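Putative phosphatase (PDB 3SD7) probably hydrolyses phosphate esters, as a putative phosphatase of the haloacid dehalogenase-like family, and holds a sodium ion in this crystal. Local coordinates at residues D192-I197 with F217-E222. Numbering follows the deposited sequence. Where two conformers were deposited one is given.
With NA (sodium ion), chain B.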
loop_
_atom_site.group_PDB
_atom_site.type_symbol
_atom_site.label_atom_id
_atom_site.label_comp_id
_atom_site.label_asym_id
_atom_site.label_seq_id
_atom_site.Cartn_x
_atom_site.Cartn_y
_atom_site.Cartn_z
ATOM N N ASP A 192 -4.284 -4.564 3.277
ATOM C CA ASP A 192 -3.769 -5.948 3.284
ATOM C C ASP A 192 -2.806 -6.270 4.422
ATOM O O ASP A 192 -2.291 -7.365 4.455
ATOM C CB ASP A 192 -3.046 -6.264 1.993
ATOM C CG ASP A 192 -1.724 -5.480 1.852
ATOM O OD1 ASP A 192 -1.693 -4.244 2.166
ATOM O OD2 ASP A 192 -0.708 -6.049 1.398
ATOM N N ARG A 193 -2.600 -5.358 5.355
ATOM C CA ARG A 193 -1.699 -5.612 6.473
ATOM C C ARG A 193 -2.306 -5.265 7.791
ATOM O O ARG A 193 -3.231 -4.430 7.886
ATOM C CB ARG A 193 -0.414 -4.786 6.339
ATOM C CG ARG A 193 0.437 -5.078 5.073
ATOM C CD ARG A 193 0.917 -6.532 4.913
ATOM N NE ARG A 193 1.566 -7.055 6.098
ATOM C CZ ARG A 193 2.845 -6.890 6.426
ATOM N NH1 ARG A 193 3.675 -6.193 5.656
ATOM N NH2 ARG A 193 3.323 -7.450 7.538
ATOM N N LYS A 194 -1.769 -5.874 8.841
ATOM C CA LYS A 194 -2.180 -5.499 10.199
ATOM C C LYS A 194 -2.080 -3.973 10.452
ATOM O O LYS A 194 -2.884 -3.424 11.171
ATOM C CB LYS A 194 -1.361 -6.247 11.254
ATOM C CG LYS A 194 0.111 -5.997 11.196
ATOM C CD LYS A 194 0.888 -6.886 12.195
ATOM C CE LYS A 194 2.359 -6.594 12.093
ATOM N NZ LYS A 194 3.185 -7.301 13.143
ATOM N N TYR A 195 -1.112 -3.307 9.830
ATOM C CA TYR A 195 -0.892 -1.880 10.047
ATOM C C TYR A 195 -2.096 -1.038 9.658
ATOM O O TYR A 195 -2.382 0.010 10.287
ATOM C CB TYR A 195 0.373 -1.426 9.316
ATOM C CG TYR A 195 1.558 -2.264 9.714
ATOM C CD1 TYR A 195 2.046 -2.221 11.007
ATOM C CD2 TYR A 195 2.146 -3.151 8.805
ATOM C CE1 TYR A 195 3.106 -3.027 11.391
ATOM C CE2 TYR A 195 3.195 -3.958 9.188
ATOM C CZ TYR A 195 3.669 -3.892 10.469
ATOM O OH TYR A 195 4.727 -4.697 10.858
ATOM N N ASP A 196 -2.780 -1.465 8.601
ATOM C CA ASP A 196 -4.004 -0.819 8.148
ATOM C C ASP A 196 -5.132 -1.003 9.145
ATOM O O ASP A 196 -5.903 -0.075 9.414
ATOM C CB ASP A 196 -4.436 -1.439 6.816
ATOM C CG ASP A 196 -3.456 -1.189 5.731
ATOM O OD1 ASP A 196 -3.097 -0.000 5.538
ATOM O OD2 ASP A 196 -2.993 -2.154 5.074
ATOM N N ILE A 197 -5.233 -2.209 9.716
ATOM C CA ILE A 197 -6.286 -2.514 10.677
ATOM C C ILE A 197 -6.011 -1.817 12.008
ATOM O O ILE A 197 -6.916 -1.239 12.607
ATOM C CB ILE A 197 -6.457 -4.026 10.875
ATOM C CG1 ILE A 197 -6.511 -4.736 9.516
ATOM C CG2 ILE A 197 -7.691 -4.335 11.763
ATOM C CD1 ILE A 197 -7.526 -4.146 8.567
ATOM N N PHE A 217 -3.353 -14.757 6.263
ATOM C CA PHE A 217 -4.558 -14.951 7.056
ATOM C C PHE A 217 -4.234 -14.902 8.554
ATOM O O PHE A 217 -4.972 -14.311 9.340
ATOM C CB PHE A 217 -5.261 -16.245 6.726
ATOM C CG PHE A 217 -6.461 -16.496 7.617
ATOM C CD1 PHE A 217 -7.644 -15.802 7.415
ATOM C CD2 PHE A 217 -6.377 -17.376 8.681
ATOM C CE1 PHE A 217 -8.739 -16.018 8.247
ATOM C CE2 PHE A 217 -7.454 -17.586 9.516
ATOM C CZ PHE A 217 -8.647 -16.907 9.288
ATOM N N GLU A 218 -3.111 -15.492 8.944
ATOM C CA GLU A 218 -2.694 -15.473 10.333
ATOM C C GLU A 218 -2.606 -14.030 10.825
ATOM O O GLU A 218 -3.176 -13.693 11.855
ATOM C CB GLU A 218 -1.343 -16.196 10.504
ATOM C CG GLU A 218 -0.827 -16.265 11.889
ATOM C CD GLU A 218 0.483 -17.070 11.975
ATOM O OE1 GLU A 218 1.138 -17.298 10.939
ATOM O OE2 GLU A 218 0.865 -17.417 13.047
ATOM N N GLU A 219 -1.903 -13.188 10.071
ATOM C CA GLU A 219 -1.731 -11.791 10.453
ATOM C C GLU A 219 -3.042 -11.026 10.488
ATOM O O GLU A 219 -3.335 -10.329 11.448
ATOM C CB GLU A 219 -0.755 -11.104 9.487
ATOM C CG GLU A 219 -0.606 -9.610 9.770
ATOM C CD GLU A 219 0.364 -8.946 8.858
ATOM O OE1 GLU A 219 1.533 -9.372 8.831
ATOM O OE2 GLU A 219 -0.025 -7.996 8.163
ATOM N N ILE A 220 -3.801 -11.145 9.416
ATOM C CA ILE A 220 -5.043 -10.395 9.277
ATOM C C ILE A 220 -6.057 -10.834 10.340
ATOM O O ILE A 220 -6.611 -9.986 11.055
ATOM C CB ILE A 220 -5.611 -10.515 7.846
ATOM C CG1 ILE A 220 -4.670 -9.849 6.832
ATOM C CG2 ILE A 220 -7.040 -9.898 7.801
ATOM C CD1 ILE A 220 -4.406 -8.324 7.064
ATOM N N SER A 221 -6.248 -12.143 10.492
ATOM C CA SER A 221 -7.224 -12.647 11.447
ATOM C C SER A 221 -6.871 -12.238 12.865
ATOM O O SER A 221 -7.755 -11.890 13.655
ATOM C CB SER A 221 -7.423 -14.162 11.324
ATOM O OG SER A 221 -6.266 -14.888 11.678
ATOM N N GLU A 222 -5.582 -12.243 13.185
ATOM C CA GLU A 222 -5.143 -11.855 14.510
ATOM C C GLU A 222 -5.334 -10.355 14.805
ATOM O O GLU A 222 -5.434 -9.978 15.976
ATOM C CB GLU A 222 -3.729 -12.386 14.775
ATOM C CG GLU A 222 -3.749 -13.952 14.854
ATOM C CD GLU A 222 -2.374 -14.602 15.055
ATOM O OE1 GLU A 222 -1.341 -13.969 14.750
ATOM O OE2 GLU A 222 -2.335 -15.771 15.486
HETATM NA NA NA B . -0.225 -2.626 1.830
HETATM O O HOH W 1 1.363 -4.419 1.409
HETATM O O HOH W 2 -0.803 -2.178 3.884
HETATM O O HOH W 3 0.926 -0.749 1.635
#
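Glu-219 meets Arg-193 side-on, each carboxylate oxygen taking one guanidinium nitrogen: NE of Arg-193 lies 2.8 Å from OE2 of Glu-219, and NH2 of Arg-193 lies 2.9 Å from OE1 of Glu-219. Both oxygens use their syn lone pairs and both lie close to the guanidinium plane, although the two groups are twisted 33° apart. Glu-219 spans the gap as an extended arm, its CG anti to the backbone N (chi1 176°), whereas the arginine chain folds back at chi2 and chi3 to present its NE edge.

OE2 of Glu-219 has a second donor: the backbone N of Lys-194, in the first turn of helix 194-203, lies 2.8 Å from OE2 of Glu-219 on its anti side, 30° out of the carboxylate plane, in a nearly straight bond. The aliphatic part of Lys-194 runs across the glutamate at about a right angle, with CB 3.8 Å from CG of Glu-219. Beside this polar grip, CD1 of Ile-220 packs against the backbone, 3.5 Å from O of Asp-192.

At the N-cap position, Arg-193 also gives its backbone N to OD2 of Asp-196. Next to it, Asp-192 binds the sodium ion through OD1, with the carbonyl of Asp-37 as another ligand, while OD2 of Asp-192 accepts from the backbone N of Tyr-214. In the Rossmann-like core of the haloacid dehalogenase fold, one carboxylate thus ties helix 217-223, after strand 206-210, to the start of helix 194-203, after strand 187-191; its negative charge is probably stabilised by the arginine and by the N-terminal end of helix 194-203.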